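Local coordinates for D-isomer specific 2-hydroxyacid dehydrogenase NAD-binding (Xanthobacter autotrophicus, PDB 4XA8), which probably acts as an NAD(P)-dependent oxidoreductase of the D-isomer specific 2-hydroxyacid dehydrogenase family and binds NADPH, at residues A[62-65]-A[66-69]; A[101-104]-A[105-109]; A[258-261]-A[262-266]; A[300-303]-A[304-308]. One frame throughout, in Å; residues are numbered along the deposited sequence.

The four contacts are local turns and helix ends strung along one chain. Contacts 1 and 4 sit with the parallel sheet that includes strands 9-13 and 52-57; their centres are about 22 Å apart, and neither touches the second subunit. Contact 2 opens helix 103-119; contact 3 follows strand 253-258 of the larger, Rossmann-type sheet. These two approach to about 6 Å between nearest atoms and flank the NADPH site, unoccupied in this chain: contact 3 holds D259, and the side chains of M103 and M107 lie about 4 Å from those of S286 and A285, respectively. Both also reach the second subunit. Contacts 3 and 4 are farthest apart, centres about 35 Å.

Contact 1. Residues A[62-65]-A[66-69]; sequences HGFF and ARFP
F68 turns its ring edge to the face of F64 in a T-shaped (edge-to-face) pair, centroids 5.1 Å apart and planes at 70°. CE2 of F68 comes closest, 3.5 Å from CZ of F64, above the rim of that ring. Both rings flank a short 3-10 turn, in which N of R67 is bonded to O of F64 at 3.1 Å, with matching bonds from A66 N to G63 O and from F68 N to F65 O. CB of R67 lies over the centre of the F68 ring and 3.3 Å from O of F64; CG and CD pass the same carbonyl oxygen; NE stops 4.0 Å from CD1 of F64, and NH2 goes on to a hydrogen bond with the carbonyl of D42. CG of F64 stands anti to its own N (chi1 178°), which swings the ring toward the residues three and four places on. With an alanine at F64, the edge of F68 would probably lose the face it meets, and CD and NE of R67 the ring beside them. The turn joins strands 52-57 and 73-76; F64 and F68 pack on V11 of strand 9-13, and F65 on A55 of strand 52-57.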
# COMPACT_ATOMS: atom_id res chain seq x y z
N HIS A 62 -33.69 -14.41 0.82
CA HIS A 62 -34.71 -14.87 -0.15
C HIS A 62 -36.10 -14.50 0.41
O HIS A 62 -36.38 -14.74 1.59
CB HIS A 62 -34.59 -16.39 -0.38
N GLY A 63 -36.94 -13.86 -0.39
CA GLY A 63 -38.28 -13.49 0.06
C GLY A 63 -38.37 -12.19 0.85
O GLY A 63 -39.45 -11.80 1.26
N PHE A 64 -37.25 -11.48 1.02
CA PHE A 64 -37.25 -10.26 1.84
C PHE A 64 -38.24 -9.20 1.33
O PHE A 64 -39.00 -8.60 2.11
CB PHE A 64 -35.84 -9.69 1.91
CG PHE A 64 -35.72 -8.42 2.69
CD1 PHE A 64 -35.73 -8.43 4.09
CD2 PHE A 64 -35.54 -7.21 2.04
CE1 PHE A 64 -35.56 -7.24 4.80
CE2 PHE A 64 -35.37 -6.04 2.76
CZ PHE A 64 -35.36 -6.06 4.13
N PHE A 65 -38.26 -8.97 0.03
CA PHE A 65 -39.07 -7.86 -0.47
C PHE A 65 -40.55 -8.14 -0.37
O PHE A 65 -41.34 -7.20 -0.42
CB PHE A 65 -38.74 -7.51 -1.92
CG PHE A 65 -37.36 -6.98 -2.12
CD1 PHE A 65 -37.00 -5.75 -1.58
CD2 PHE A 65 -36.43 -7.70 -2.86
CE1 PHE A 65 -35.72 -5.26 -1.76
CE2 PHE A 65 -35.15 -7.21 -3.03
CZ PHE A 65 -34.80 -5.98 -2.49
N ALA A 66 -40.93 -9.42 -0.21
CA ALA A 66 -42.34 -9.77 -0.14
C ALA A 66 -42.94 -9.28 1.16
O ALA A 66 -44.16 -9.27 1.30
CB ALA A 66 -42.55 -11.26 -0.27
N ARG A 67 -42.10 -8.91 2.10
CA ARG A 67 -42.57 -8.36 3.36
C ARG A 67 -43.23 -6.99 3.21
O ARG A 67 -43.89 -6.53 4.13
CB ARG A 67 -41.40 -8.16 4.33
CG ARG A 67 -40.74 -9.40 4.92
CD ARG A 67 -39.45 -8.91 5.58
NE ARG A 67 -38.68 -9.92 6.31
CZ ARG A 67 -38.89 -10.26 7.57
NH1 ARG A 67 -39.86 -9.72 8.28
NH2 ARG A 67 -38.12 -11.20 8.13
N PHE A 68 -42.98 -6.29 2.08
CA PHE A 68 -43.24 -4.85 1.99
C PHE A 68 -44.08 -4.59 0.76
O PHE A 68 -43.54 -4.25 -0.30
CB PHE A 68 -41.88 -4.11 1.90
CG PHE A 68 -40.90 -4.52 2.97
CD1 PHE A 68 -41.17 -4.27 4.30
CD2 PHE A 68 -39.71 -5.18 2.64
CE1 PHE A 68 -40.29 -4.66 5.29
CE2 PHE A 68 -38.84 -5.58 3.63
CZ PHE A 68 -39.12 -5.31 4.96
N PRO A 69 -45.42 -4.80 0.86
CA PRO A 69 -46.26 -4.68 -0.33
C PRO A 69 -46.27 -3.27 -0.97
O PRO A 69 -46.42 -3.18 -2.18
CB PRO A 69 -47.66 -5.11 0.17
CG PRO A 69 -47.66 -4.94 1.63
CD PRO A 69 -46.20 -4.99 2.10

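Contact 2. Residues A[101-104]-A[105-109]; sequences PNMS and QMMAS
M103 and M107, one turn apart on the first turns of helix 103-119, send their side chains off the same flank, and their CE methyls come 4.3 Å apart. N102 holds the N-cap position, although its side chain makes no capping bond. Regular helical bonds start at once: N of M106 meets O of N102 at 2.9 Å, N of M107 meets O of M103 at 2.8 Å, and N of A108 meets O of S104. The packed side belongs to M103, M107 and S104. M107 leaves with CG anti to its N (chi1 170°), then bends at both chi2 and chi3, and its side chain lies against A285 and M205. M103 touches S286 and L155, while S104 rests on L155 and A158 of helix 154-165. A285, S286 and L155 can bind NADPH, absent from this chain, so this flank probably backs onto the coenzyme pocket. M106, extended throughout, leads another way, to I287 and to R120 of the second subunit. The looser side is that of exposed N102 and of Q105, whose CB lies 3.3 Å from O of N102 and whose chain packs on R165 of the second subunit. A water sits here, donating to O of P101 at 3.0 Å and to OD1 of N102 at 3.3 Å, and accepting only weakly from N of Q105.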
# COMPACT_ATOMS: atom_id res chain seq x y z
N PRO A 101 -19.02 9.57 -6.88
CA PRO A 101 -18.10 10.05 -7.88
C PRO A 101 -16.66 9.73 -7.62
O PRO A 101 -15.89 9.82 -8.56
CB PRO A 101 -18.30 11.57 -7.82
CG PRO A 101 -19.73 11.68 -7.54
CD PRO A 101 -20.04 10.59 -6.58
N ASN A 102 -16.30 9.41 -6.39
CA ASN A 102 -14.94 9.03 -6.03
C ASN A 102 -14.62 7.57 -5.80
O ASN A 102 -13.51 7.23 -5.36
CB ASN A 102 -14.61 9.80 -4.78
CG ASN A 102 -14.12 11.20 -5.11
OD1 ASN A 102 -13.28 11.38 -6.01
ND2 ASN A 102 -14.64 12.19 -4.39
N MET A 103 -15.55 6.66 -6.10
CA MET A 103 -15.31 5.27 -5.80
C MET A 103 -14.18 4.82 -6.70
O MET A 103 -13.39 3.94 -6.31
CB MET A 103 -16.56 4.41 -6.04
CG MET A 103 -16.35 2.90 -5.87
SD MET A 103 -17.38 1.94 -7.01
CE MET A 103 -16.88 0.25 -6.68
N SER A 104 -14.13 5.40 -7.89
CA SER A 104 -13.06 5.12 -8.83
C SER A 104 -11.68 5.39 -8.20
O SER A 104 -10.73 4.65 -8.45
CB SER A 104 -13.24 5.98 -10.07
OG SER A 104 -12.21 5.71 -10.97
N GLN A 105 -11.60 6.50 -7.48
CA GLN A 105 -10.38 6.92 -6.73
C GLN A 105 -10.05 6.01 -5.57
O GLN A 105 -8.96 5.53 -5.44
CB GLN A 105 -10.55 8.33 -6.15
CG GLN A 105 -9.35 8.76 -5.33
CD GLN A 105 -8.12 8.84 -6.21
OE1 GLN A 105 -7.93 9.86 -6.90
NE2 GLN A 105 -7.25 7.79 -6.18
N MET A 106 -11.03 5.77 -4.73
CA MET A 106 -10.86 4.89 -3.60
C MET A 106 -10.49 3.45 -4.02
O MET A 106 -9.69 2.79 -3.38
CB MET A 106 -12.15 4.89 -2.80
CG MET A 106 -12.09 4.11 -1.50
SD MET A 106 -13.71 3.99 -0.73
CE MET A 106 -13.28 2.99 0.68
N MET A 107 -11.12 2.96 -5.08
CA MET A 107 -10.73 1.68 -5.62
C MET A 107 -9.30 1.69 -6.19
O MET A 107 -8.53 0.77 -5.94
CB MET A 107 -11.76 1.24 -6.67
CG MET A 107 -11.31 0.04 -7.46
SD MET A 107 -11.33 -1.47 -6.48
CE MET A 107 -13.11 -1.81 -6.55
N ALA A 108 -8.94 2.72 -6.95
CA ALA A 108 -7.61 2.75 -7.53
C ALA A 108 -6.58 2.80 -6.44
O ALA A 108 -5.52 2.18 -6.57
CB ALA A 108 -7.42 3.95 -8.43
N SER A 109 -6.84 3.58 -5.39
CA SER A 109 -5.90 3.71 -4.27
C SER A 109 -5.78 2.36 -3.58
O SER A 109 -4.67 1.92 -3.24
CB SER A 109 -6.42 4.76 -3.27
OG SER A 109 -6.43 6.06 -3.82
O HOH W 1 -12.92 9.40 -8.62

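Contact 3. Residues A[258-261]-A[262-266]; sequences LDVF and EVEPL
The side chains of L266 and F261 cross at about a right angle, in the loop that leaves strand 253-258 of the Rossmann-type sheet. CG of L266 is anti to its own N (chi1 -176°), which brings both methyls to the ring: CD1 lies 3.8 Å from CD2 of F261, while CD2 of L266 stands 4.1 Å above one face of that ring, toward the rim. F261 has CG beside its own N instead (chi1 -55°). W134 of the second subunit packs on F261, E264, P265 and L266, so the loop forms part of the dimer contact. The peptide bond between E264 and P265 is cis. E264 reaches back with its chain extended beyond CG, and OE2 takes the amide N of F261 at 2.8 Å on its anti lone pair, with an N-H...O angle of 154°. That single bond ties the start of the loop to its far limb; OE1 lies close to NE2 of H283. Just upstream, D259, part of the NADPH site, is held by T281 OG1 and the amides of L284 and A285, and V260 turns its side chain onto N232 and H283. CA of V260 lies 3.2 Å from OE2 of E264.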
# COMPACT_ATOMS: atom_id res chain seq x y z
N LEU A 258 -7.41 -10.80 -1.07
CA LEU A 258 -8.79 -11.12 -1.50
C LEU A 258 -9.73 -10.24 -0.70
O LEU A 258 -9.73 -10.30 0.53
CB LEU A 258 -9.09 -12.60 -1.27
CG LEU A 258 -8.14 -13.60 -1.93
CD1 LEU A 258 -8.50 -14.98 -1.42
CD2 LEU A 258 -8.18 -13.51 -3.45
N ASP A 259 -10.47 -9.38 -1.41
CA ASP A 259 -11.42 -8.43 -0.80
C ASP A 259 -12.90 -8.83 -0.95
O ASP A 259 -13.78 -8.14 -0.41
CB ASP A 259 -11.25 -7.04 -1.45
CG ASP A 259 -11.94 -5.94 -0.69
OD1 ASP A 259 -11.75 -5.85 0.53
OD2 ASP A 259 -12.64 -5.11 -1.32
N VAL A 260 -13.16 -9.88 -1.71
CA VAL A 260 -14.48 -10.31 -2.09
C VAL A 260 -14.49 -11.86 -2.19
O VAL A 260 -13.45 -12.48 -2.46
CB VAL A 260 -14.88 -9.76 -3.46
CG1 VAL A 260 -14.94 -8.23 -3.49
CG2 VAL A 260 -13.89 -10.24 -4.54
N PHE A 261 -15.64 -12.49 -1.89
CA PHE A 261 -15.66 -13.94 -1.71
C PHE A 261 -16.96 -14.48 -2.24
O PHE A 261 -17.90 -13.73 -2.39
CB PHE A 261 -15.48 -14.32 -0.24
CG PHE A 261 -14.23 -13.71 0.35
CD1 PHE A 261 -14.26 -12.44 0.86
CD2 PHE A 261 -13.03 -14.36 0.26
CE1 PHE A 261 -13.10 -11.85 1.35
CE2 PHE A 261 -11.88 -13.80 0.75
CZ PHE A 261 -11.93 -12.53 1.29
N GLU A 262 -17.01 -15.78 -2.47
CA GLU A 262 -18.26 -16.37 -2.91
C GLU A 262 -19.38 -16.17 -1.90
O GLU A 262 -20.47 -15.78 -2.33
CB GLU A 262 -18.10 -17.84 -3.28
CG GLU A 262 -17.77 -17.96 -4.75
CD GLU A 262 -17.37 -19.36 -5.14
OE1 GLU A 262 -17.80 -20.31 -4.39
OE2 GLU A 262 -16.65 -19.47 -6.19
N VAL A 263 -19.12 -16.38 -0.61
CA VAL A 263 -20.12 -16.12 0.45
C VAL A 263 -19.53 -15.10 1.42
O VAL A 263 -18.38 -15.24 1.82
CB VAL A 263 -20.48 -17.41 1.20
CG1 VAL A 263 -21.48 -17.13 2.34
CG2 VAL A 263 -21.06 -18.44 0.23
N GLU A 264 -20.30 -14.06 1.74
CA GLU A 264 -19.85 -12.94 2.60
C GLU A 264 -20.88 -12.56 3.66
O GLU A 264 -22.09 -12.46 3.36
CB GLU A 264 -19.61 -11.70 1.73
CG GLU A 264 -18.52 -11.87 0.68
CD GLU A 264 -18.39 -10.65 -0.22
OE1 GLU A 264 -19.22 -9.73 -0.07
OE2 GLU A 264 -17.50 -10.61 -1.11
N PRO A 265 -20.48 -12.32 4.90
CA PRO A 265 -19.12 -12.46 5.39
C PRO A 265 -18.55 -13.87 5.15
O PRO A 265 -19.29 -14.87 5.18
CB PRO A 265 -19.25 -12.19 6.87
CG PRO A 265 -20.58 -11.53 7.08
CD PRO A 265 -21.43 -11.85 5.92
N LEU A 266 -17.27 -13.96 4.90
CA LEU A 266 -16.59 -15.24 4.65
C LEU A 266 -16.79 -16.23 5.78
O LEU A 266 -16.46 -15.94 6.92
CB LEU A 266 -15.10 -15.00 4.47
CG LEU A 266 -14.23 -16.21 4.10
CD1 LEU A 266 -14.58 -16.77 2.76
CD2 LEU A 266 -12.74 -15.87 4.21

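Contact 4. Residues A[300-303]-A[304-308]; sequences NIRR and IEAGE
N300 starts the last turns of helix 290-306, its O accepting N of I304 at 2.9 Å; its side-chain OD1 turns away to bond N of L311. Next, O of I301 takes N of E305 at 3.0 Å. The same oxygen is crowded by carbon, with CG2 of I304 at 3.1 Å and CG of E305 beside it. I301 and I304 both face Y54 of strand 52-57, and E305 bends at chi2 so that its carboxylate forms a salt bridge with R53. R302 carries the charged part of the contact. Its CG stands between N and the carbonyl carbon (chi1 71°), and further bends bring the guanidinium past CB of A306 to E308. There NH1, which also pairs with E299, lies 3.2 Å from OE1 of E308 in a salt bridge, NH2 adding a weak bond to the same oxygen; the guanidinium and carboxylate planes are 82° apart, and OE1 is met from above the carboxylate plane. The helix ends here in a Schellman motif: G307 has positive phi (70°), N of E308 returns to O of R303 at 2.8 Å, and N of G307 makes a weak bond with O of I304. An alanine in place of E308 would probably leave R302 to E299 and set its guanidinium freer to turn. R303 runs extended past the carboxylate of E308, its CG 3.6 Å from OE1 of E308, before NE pairs with E299 and NH2 with O of P309.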
# COMPACT_ATOMS: atom_id res chain seq x y z
N ASN A 300 -33.91 10.87 -3.96
CA ASN A 300 -34.69 9.90 -4.73
C ASN A 300 -35.99 9.55 -4.02
O ASN A 300 -37.01 9.27 -4.67
CB ASN A 300 -33.86 8.66 -5.07
CG ASN A 300 -33.09 8.80 -6.37
OD1 ASN A 300 -33.39 9.68 -7.21
ND2 ASN A 300 -32.11 7.91 -6.57
N ILE A 301 -35.97 9.58 -2.70
CA ILE A 301 -37.19 9.41 -1.93
C ILE A 301 -38.16 10.52 -2.31
O ILE A 301 -39.35 10.27 -2.66
CB ILE A 301 -36.87 9.39 -0.42
CG1 ILE A 301 -36.21 8.04 -0.10
CG2 ILE A 301 -38.15 9.66 0.40
CD1 ILE A 301 -35.77 7.86 1.34
N ARG A 302 -37.68 11.75 -2.27
CA ARG A 302 -38.58 12.85 -2.64
C ARG A 302 -39.02 12.77 -4.11
O ARG A 302 -40.19 13.01 -4.41
CB ARG A 302 -38.01 14.22 -2.25
CG ARG A 302 -36.83 14.72 -3.06
CD ARG A 302 -36.93 16.23 -3.21
NE ARG A 302 -38.08 16.60 -4.02
CZ ARG A 302 -38.11 16.67 -5.35
NH1 ARG A 302 -37.04 16.38 -6.08
NH2 ARG A 302 -39.24 17.02 -5.95
N ARG A 303 -38.13 12.40 -5.03
CA ARG A 303 -38.55 12.26 -6.44
C ARG A 303 -39.64 11.21 -6.63
O ARG A 303 -40.62 11.45 -7.32
CB ARG A 303 -37.37 11.97 -7.35
CG ARG A 303 -36.48 13.18 -7.57
CD ARG A 303 -35.09 12.81 -8.03
NE ARG A 303 -34.30 13.98 -8.44
CZ ARG A 303 -34.09 14.35 -9.70
NH1 ARG A 303 -33.36 15.42 -9.96
NH2 ARG A 303 -34.61 13.66 -10.73
N ILE A 304 -39.46 10.04 -6.01
CA ILE A 304 -40.43 8.96 -6.13
C ILE A 304 -41.77 9.44 -5.54
O ILE A 304 -42.83 9.19 -6.11
CB ILE A 304 -39.90 7.62 -5.52
CG1 ILE A 304 -40.63 6.42 -6.10
CG2 ILE A 304 -40.06 7.57 -4.01
CD1 ILE A 304 -40.14 6.01 -7.47
N GLU A 305 -41.71 10.19 -4.44
CA GLU A 305 -42.90 10.73 -3.80
C GLU A 305 -43.56 11.92 -4.53
O GLU A 305 -44.72 12.25 -4.26
CB GLU A 305 -42.58 11.12 -2.35
CG GLU A 305 -42.16 9.94 -1.47
CD GLU A 305 -43.27 8.94 -1.16
OE1 GLU A 305 -43.25 8.36 -0.05
OE2 GLU A 305 -44.17 8.71 -2.00
N ALA A 306 -42.84 12.54 -5.47
CA ALA A 306 -43.43 13.57 -6.32
C ALA A 306 -43.65 13.09 -7.76
O ALA A 306 -44.06 13.86 -8.62
CB ALA A 306 -42.55 14.81 -6.31
N GLY A 307 -43.38 11.81 -8.02
CA GLY A 307 -43.58 11.24 -9.35
C GLY A 307 -42.59 11.76 -10.36
O GLY A 307 -42.90 11.88 -11.55
N GLU A 308 -41.39 12.10 -9.89
CA GLU A 308 -40.31 12.51 -10.78
C GLU A 308 -39.40 11.33 -11.04
O GLU A 308 -39.28 10.44 -10.19
CB GLU A 308 -39.53 13.65 -10.15
CG GLU A 308 -40.41 14.78 -9.65
CD GLU A 308 -39.62 16.01 -9.27
OE1 GLU A 308 -38.45 15.86 -8.88
OE2 GLU A 308 -40.19 17.12 -9.36